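Local coordinates for protein putative tryptophan halogenase (Xanthomonas campestris pv. campestris, PDB 6Y1W) that is a flavin-dependent halogenase, thought to use reduced FAD to halogenate an aromatic substrate, and is seen here without its cofactor, at residues R17-A22 / G215-D220; E60-S65 / Y161-D166. All blocks are in the same frame, centred on the assembly; numbering follows the deposited sequence.

Both contacts pair strands that lie far apart in sequence, and both are largely buried, yet they sit in different sheets, the centres of the two contacts about 28 Å apart. Contact 1 lies toward the periphery of the chain, where two parallel strands run side by side in the large mixed sheet of the nucleotide-binding fold; its chemistry is a backbone ladder with aliphatic cover, closed at one end by an arginine-aspartate salt bridge. Contact 2 lies near the centre of the chain, at one side of a small antiparallel sheet that also holds the predicted catalytic K89. There the ladder is short, and a threonine hydroxyl and a proline carry the contact onward.

Contact 1: residues R17-A22 / G215-D220; sequences RRVVIA and GDLFLD
The R18 guanidinium has G215 CA over one face, displaced toward the rim, and the carboxylate of D216 at its edge. NH2 meets D216 OD1 at 2.9 Å in a nearly straight salt bridge that lies in the guanidinium plane but comes from above the carboxylate plane, the two planes being 42° apart; NE adds a weak bond to OD2. The bend at chi3 (-53°) turns the guanidinium back toward this acid, and E214 pairs with NH1. D216 OD2 also takes the backbone N-H groups of R17 and R18, each at 2.9 Å and from opposite faces of the carboxylate, so the acid fixes the start of strand 18-22. In return R18 O accepts from the backbone N of both D216 and L217.

The F218 ring lies obliquely against V20, its CD2 3.6 Å from V20 CB, while L205 of strand 202-207 touches both side chains. Beyond the salt bridge the pairing is regular and parallel: V20 N to L217 O, L219 N to V20 O and A22 N to L219 O. Strand 18-22 is the first strand of a Rossmann-type sheet, leading into the glycine-rich turn and helix 25-39 where FAD is predicted to bind; 217-220 flanks it, with 44-49 on its other side. Beneath that helix, I21 and L219 lie side by side, CG1 to CD1 3.8 Å, and V19 CG1 reaches L219 CG at 4.2 Å. At the far end D220 turns its carboxylate to T222 and to the backbone N of L228 and I229.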
loop_
_atom_site.group_PDB
_atom_site.type_symbol
_atom_site.label_atom_id
_atom_site.label_comp_id
_atom_site.label_asym_id
_atom_site.label_seq_id
_atom_site.Cartn_x
_atom_site.Cartn_y
_atom_site.Cartn_z
ATOM N N ARG A 17 -28.414 -0.943 -15.278
ATOM C CA ARG A 17 -28.377 -1.630 -16.559
ATOM C C ARG A 17 -28.022 -0.736 -17.718
ATOM O O ARG A 17 -27.663 -1.256 -18.777
ATOM C CB ARG A 17 -29.745 -2.276 -16.868
ATOM C CG ARG A 17 -30.045 -3.482 -16.010
ATOM C CD ARG A 17 -29.069 -4.636 -16.261
ATOM N NE ARG A 17 -28.150 -4.807 -15.134
ATOM C CZ ARG A 17 -28.435 -5.486 -14.023
ATOM N NH1 ARG A 17 -27.536 -5.564 -13.048
ATOM N NH2 ARG A 17 -29.613 -6.081 -13.881
ATOM N N ARG A 18 -28.156 0.583 -17.574
ATOM C CA ARG A 18 -27.900 1.524 -18.655
ATOM C C ARG A 18 -26.894 2.542 -18.145
ATOM O O ARG A 18 -27.127 3.187 -17.112
ATOM C CB ARG A 18 -29.192 2.223 -19.122
ATOM C CG ARG A 18 -30.294 1.247 -19.623
ATOM C CD ARG A 18 -31.680 1.916 -19.670
ATOM N NE ARG A 18 -31.979 2.511 -18.370
ATOM C CZ ARG A 18 -33.008 3.307 -18.114
ATOM N NH1 ARG A 18 -33.881 3.594 -19.076
ATOM N NH2 ARG A 18 -33.162 3.817 -16.890
ATOM N N VAL A 19 -25.775 2.670 -18.851
ATOM C CA VAL A 19 -24.733 3.637 -18.503
ATOM C C VAL A 19 -24.639 4.655 -19.622
ATOM O O VAL A 19 -24.512 4.290 -20.796
ATOM C CB VAL A 19 -23.371 2.967 -18.278
ATOM C CG1 VAL A 19 -22.290 4.020 -17.922
ATOM C CG2 VAL A 19 -23.462 1.909 -17.176
ATOM N N VAL A 20 -24.690 5.932 -19.258
ATOM C CA VAL A 20 -24.627 7.009 -20.237
ATOM C C VAL A 20 -23.347 7.807 -19.957
ATOM O O VAL A 20 -23.138 8.265 -18.829
ATOM C CB VAL A 20 -25.867 7.909 -20.166
ATOM C CG1 VAL A 20 -25.693 9.081 -21.103
ATOM C CG2 VAL A 20 -27.112 7.093 -20.525
ATOM N N ILE A 21 -22.502 7.949 -20.968
ATOM C CA ILE A 21 -21.227 8.676 -20.868
ATOM C C ILE A 21 -21.415 10.012 -21.572
ATOM O O ILE A 21 -21.709 10.064 -22.771
ATOM C CB ILE A 21 -20.087 7.866 -21.508
ATOM C CG1 ILE A 21 -19.942 6.548 -20.746
ATOM C CG2 ILE A 21 -18.745 8.645 -21.449
ATOM C CD1 ILE A 21 -19.016 5.525 -21.403
ATOM N N ALA A 22 -21.290 11.101 -20.838
ATOM C CA ALA A 22 -21.455 12.442 -21.406
ATOM C C ALA A 22 -20.083 12.988 -21.756
ATOM O O ALA A 22 -19.277 13.230 -20.859
ATOM C CB ALA A 22 -22.175 13.367 -20.422
ATOM N N GLY A 215 -30.820 6.894 -18.398
ATOM C CA GLY A 215 -29.793 5.991 -17.905
ATOM C C GLY A 215 -29.908 5.799 -16.413
ATOM O O GLY A 215 -30.663 6.491 -15.718
ATOM N N ASP A 216 -29.130 4.838 -15.919
ATOM C CA ASP A 216 -29.069 4.538 -14.495
ATOM C C ASP A 216 -27.826 5.116 -13.840
ATOM O O ASP A 216 -27.859 5.467 -12.659
ATOM C CB ASP A 216 -29.101 3.018 -14.270
ATOM C CG ASP A 216 -30.319 2.373 -14.911
ATOM O OD1 ASP A 216 -31.439 2.905 -14.722
ATOM O OD2 ASP A 216 -30.151 1.370 -15.647
ATOM N N LEU A 217 -26.731 5.154 -14.572
ATOM C CA LEU A 217 -25.457 5.655 -14.075
ATOM C C LEU A 217 -24.907 6.520 -15.183
ATOM O O LEU A 217 -24.973 6.134 -16.348
ATOM C CB LEU A 217 -24.497 4.522 -13.755
ATOM C CG LEU A 217 -23.090 4.927 -13.345
ATOM C CD1 LEU A 217 -23.104 5.466 -11.900
ATOM C CD2 LEU A 217 -22.220 3.669 -13.434
ATOM N N PHE A 218 -24.387 7.679 -14.819
ATOM C CA PHE A 218 -23.926 8.666 -15.773
ATOM C C PHE A 218 -22.464 8.943 -15.484
ATOM O O PHE A 218 -22.110 9.220 -14.339
ATOM C CB PHE A 218 -24.725 9.969 -15.662
ATOM C CG PHE A 218 -26.163 9.810 -16.146
ATOM C CD1 PHE A 218 -27.114 9.236 -15.328
ATOM C CD2 PHE A 218 -26.507 10.162 -17.456
ATOM C CE1 PHE A 218 -28.401 9.056 -15.785
ATOM C CE2 PHE A 218 -27.794 10.001 -17.913
ATOM C CZ PHE A 218 -28.745 9.462 -17.080
ATOM N N LEU A 219 -21.636 8.924 -16.513
ATOM C CA LEU A 219 -20.239 9.323 -16.339
ATOM C C LEU A 219 -20.054 10.713 -16.929
ATOM O O LEU A 219 -20.323 10.928 -18.122
ATOM C CB LEU A 219 -19.294 8.341 -17.026
ATOM C CG LEU A 219 -19.506 6.855 -16.672
ATOM C CD1 LEU A 219 -18.403 5.993 -17.337
ATOM C CD2 LEU A 219 -19.598 6.646 -15.162
ATOM N N ASP A 220 -19.561 11.659 -16.117
ATOM C CA ASP A 220 -19.356 13.030 -16.605
ATOM C C ASP A 220 -17.940 13.154 -17.154
ATOM O O ASP A 220 -16.965 13.204 -16.400
ATOM C CB ASP A 220 -19.581 14.056 -15.496
ATOM C CG ASP A 220 -19.643 15.459 -16.041
ATOM O OD1 ASP A 220 -19.198 15.666 -17.208
ATOM O OD2 ASP A 220 -20.077 16.364 -15.314
#

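Contact 2: residues E60-S65 / Y161-D166; sequences EATIPS and YAYHLD. With BUD ((2S,3S)-butane-2,3-diol), chain H.
T62 joins the two segments through both branches of its side chain. Its CB stands 3.6 Å from Y163 O; from there OG1, held between the backbone N and the carbonyl carbon (chi1 56°), donates a hydrogen bond of 2.7 Å to the same oxygen. The hydroxyl comes in well off the carbonyl axis, with a C=O...donor angle of 115°. The other branch, CG2, runs to L165 CD2 at 3.8 Å, the two side chains crossing at about a right angle. T62 N adds a weak bond to Y163 O, so one carbonyl receives both the amide and the hydroxyl of a single residue.

Upstream the pairing is regular antiparallel strand. E60 and L165 form a hydrogen-bonded pair, with E60 N to L165 O and L165 N to E60 O both 2.8 Å. A61 and H164 make the following non-hydrogen-bonded pair, the A61 methyl resting at the edge of the imidazole, 3.8 Å from CD2. T264 and T87 hold the two ring nitrogens of H164.

After A61 the chain leaves the strand. A162 CB presses against the backbone of I63, 3.3 Å from its carbonyl carbon, and P64 CG lies 3.5 Å from Y161 O. I63 and P64 also line the pocket of a butanediol molecule, whose C1 is 3.8 Å from I63 CB.

Strand 162-166 is the middle strand of a three-stranded antiparallel sheet, with 59-61 along one side and 87-89 along the other. K89, the predicted active-site lysine of the tryptophan halogenase family, sits on that third strand beside H164, and its NZ bonds to T62 O, which puts this contact against the predicted active site.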
loop_
_atom_site.group_PDB
_atom_site.type_symbol
_atom_site.label_atom_id
_atom_site.label_comp_id
_atom_site.label_asym_id
_atom_site.label_seq_id
_atom_site.Cartn_x
_atom_site.Cartn_y
_atom_site.Cartn_z
ATOM N N GLU A 60 0.702 14.098 -26.037
ATOM C CA GLU A 60 0.597 13.956 -24.596
ATOM C C GLU A 60 1.542 12.875 -24.102
ATOM O O GLU A 60 1.676 11.831 -24.747
ATOM C CB GLU A 60 -0.871 13.618 -24.244
ATOM C CG GLU A 60 -1.155 13.546 -22.791
ATOM C CD GLU A 60 -2.652 13.706 -22.454
ATOM O OE1 GLU A 60 -3.508 14.009 -23.322
ATOM O OE2 GLU A 60 -2.957 13.557 -21.260
ATOM N N ALA A 61 2.182 13.096 -22.948
ATOM C CA ALA A 61 2.988 12.057 -22.312
ATOM C C ALA A 61 2.167 11.283 -21.256
ATOM O O ALA A 61 1.138 11.748 -20.765
ATOM C CB ALA A 61 4.235 12.682 -21.671
ATOM N N THR A 62 2.612 10.062 -20.969
ATOM C CA THR A 62 1.873 9.134 -20.113
ATOM C C THR A 62 2.851 8.507 -19.117
ATOM O O THR A 62 4.061 8.819 -19.093
ATOM C CB THR A 62 1.173 8.011 -20.925
ATOM O OG1 THR A 62 2.138 7.322 -21.728
ATOM C CG2 THR A 62 0.098 8.559 -21.878
ATOM N N ILE A 63 2.322 7.659 -18.250
ATOM C CA ILE A 63 3.146 6.955 -17.263
ATOM C C ILE A 63 2.836 5.461 -17.284
ATOM O O ILE A 63 1.887 5.034 -17.975
ATOM C CB ILE A 63 2.980 7.593 -15.867
ATOM C CG1 ILE A 63 1.526 7.705 -15.463
ATOM C CG2 ILE A 63 3.618 9.016 -15.851
ATOM C CD1 ILE A 63 1.397 8.265 -14.010
ATOM N N PRO A 64 3.617 4.631 -16.588
ATOM C CA PRO A 64 3.552 3.182 -16.863
ATOM C C PRO A 64 2.230 2.528 -16.530
ATOM O O PRO A 64 1.989 1.406 -16.996
ATOM C CB PRO A 64 4.686 2.613 -16.004
ATOM C CG PRO A 64 5.730 3.746 -16.014
ATOM C CD PRO A 64 4.883 4.982 -15.889
ATOM N N SER A 65 1.386 3.147 -15.707
ATOM C CA SER A 65 0.073 2.547 -15.475
ATOM C C SER A 65 -0.702 2.324 -16.774
ATOM O O SER A 65 -1.570 1.441 -16.816
ATOM C CB SER A 65 -0.715 3.423 -14.498
ATOM O OG SER A 65 -0.876 4.735 -15.037
ATOM N N TYR A 161 8.709 1.812 -18.540
ATOM C CA TYR A 161 8.515 2.789 -19.612
ATOM C C TYR A 161 7.035 3.124 -19.742
ATOM O O TYR A 161 6.157 2.446 -19.187
ATOM C CB TYR A 161 9.032 2.265 -20.974
ATOM C CG TYR A 161 8.203 1.101 -21.494
ATOM C CD1 TYR A 161 8.525 -0.227 -21.148
ATOM C CD2 TYR A 161 7.108 1.317 -22.322
ATOM C CE1 TYR A 161 7.730 -1.272 -21.564
ATOM C CE2 TYR A 161 6.314 0.244 -22.761
ATOM C CZ TYR A 161 6.662 -1.041 -22.390
ATOM O OH TYR A 161 5.897 -2.117 -22.800
ATOM N N ALA A 162 6.769 4.196 -20.506
ATOM C CA ALA A 162 5.414 4.537 -20.928
ATOM C C ALA A 162 5.508 5.133 -22.336
ATOM O O ALA A 162 6.434 4.775 -23.082
ATOM C CB ALA A 162 4.748 5.501 -19.945
ATOM N N TYR A 163 4.601 6.053 -22.706
ATOM C CA TYR A 163 4.477 6.482 -24.100
ATOM C C TYR A 163 4.340 7.990 -24.223
ATOM O O TYR A 163 3.808 8.669 -23.342
ATOM C CB TYR A 163 3.224 5.885 -24.761
ATOM C CG TYR A 163 3.014 4.410 -24.454
ATOM C CD1 TYR A 163 3.781 3.458 -25.086
ATOM C CD2 TYR A 163 2.043 4.024 -23.544
ATOM C CE1 TYR A 163 3.591 2.092 -24.816
ATOM C CE2 TYR A 163 1.835 2.661 -23.245
ATOM C CZ TYR A 163 2.593 1.714 -23.914
ATOM O OH TYR A 163 2.341 0.394 -23.586
ATOM N N HIS A 164 4.756 8.497 -25.378
ATOM C CA HIS A 164 4.294 9.774 -25.882
ATOM C C HIS A 164 3.291 9.452 -26.976
ATOM O O HIS A 164 3.599 8.638 -27.846
ATOM C CB HIS A 164 5.476 10.566 -26.472
ATOM C CG HIS A 164 6.610 10.777 -25.502
ATOM N ND1 HIS A 164 7.836 10.147 -25.645
ATOM C CD2 HIS A 164 6.693 11.507 -24.353
ATOM C CE1 HIS A 164 8.642 10.524 -24.661
ATOM N NE2 HIS A 164 7.968 11.336 -23.857
ATOM N N LEU A 165 2.102 10.073 -26.948
ATOM C CA LEU A 165 1.094 9.663 -27.914
ATOM C C LEU A 165 0.295 10.858 -28.412
ATOM O O LEU A 165 0.294 11.935 -27.816
ATOM C CB LEU A 165 0.135 8.591 -27.339
ATOM C CG LEU A 165 -0.583 8.927 -26.016
ATOM C CD1 LEU A 165 -1.744 9.892 -26.246
ATOM C CD2 LEU A 165 -1.098 7.653 -25.316
ATOM N N ASP A 166 -0.370 10.656 -29.548
ATOM C CA ASP A 166 -1.334 11.644 -30.043
ATOM C C ASP A 166 -2.663 11.341 -29.370
ATOM O O ASP A 166 -3.236 10.267 -29.574
ATOM C CB ASP A 166 -1.459 11.556 -31.574
ATOM C CG ASP A 166 -2.397 12.636 -32.136
ATOM O OD1 ASP A 166 -3.585 12.654 -31.753
ATOM O OD2 ASP A 166 -1.970 13.493 -32.958
HETATM C C1 BUD H . 5.062 7.298 -12.659
HETATM O O1 BUD H . 6.648 8.784 -11.702
HETATM C C2 BUD H . 5.719 7.781 -11.365
HETATM O O2 BUD H . 6.988 6.968 -9.421
HETATM C C3 BUD H . 6.432 6.611 -10.678
HETATM C C4 BUD H . 5.425 5.473 -10.473
#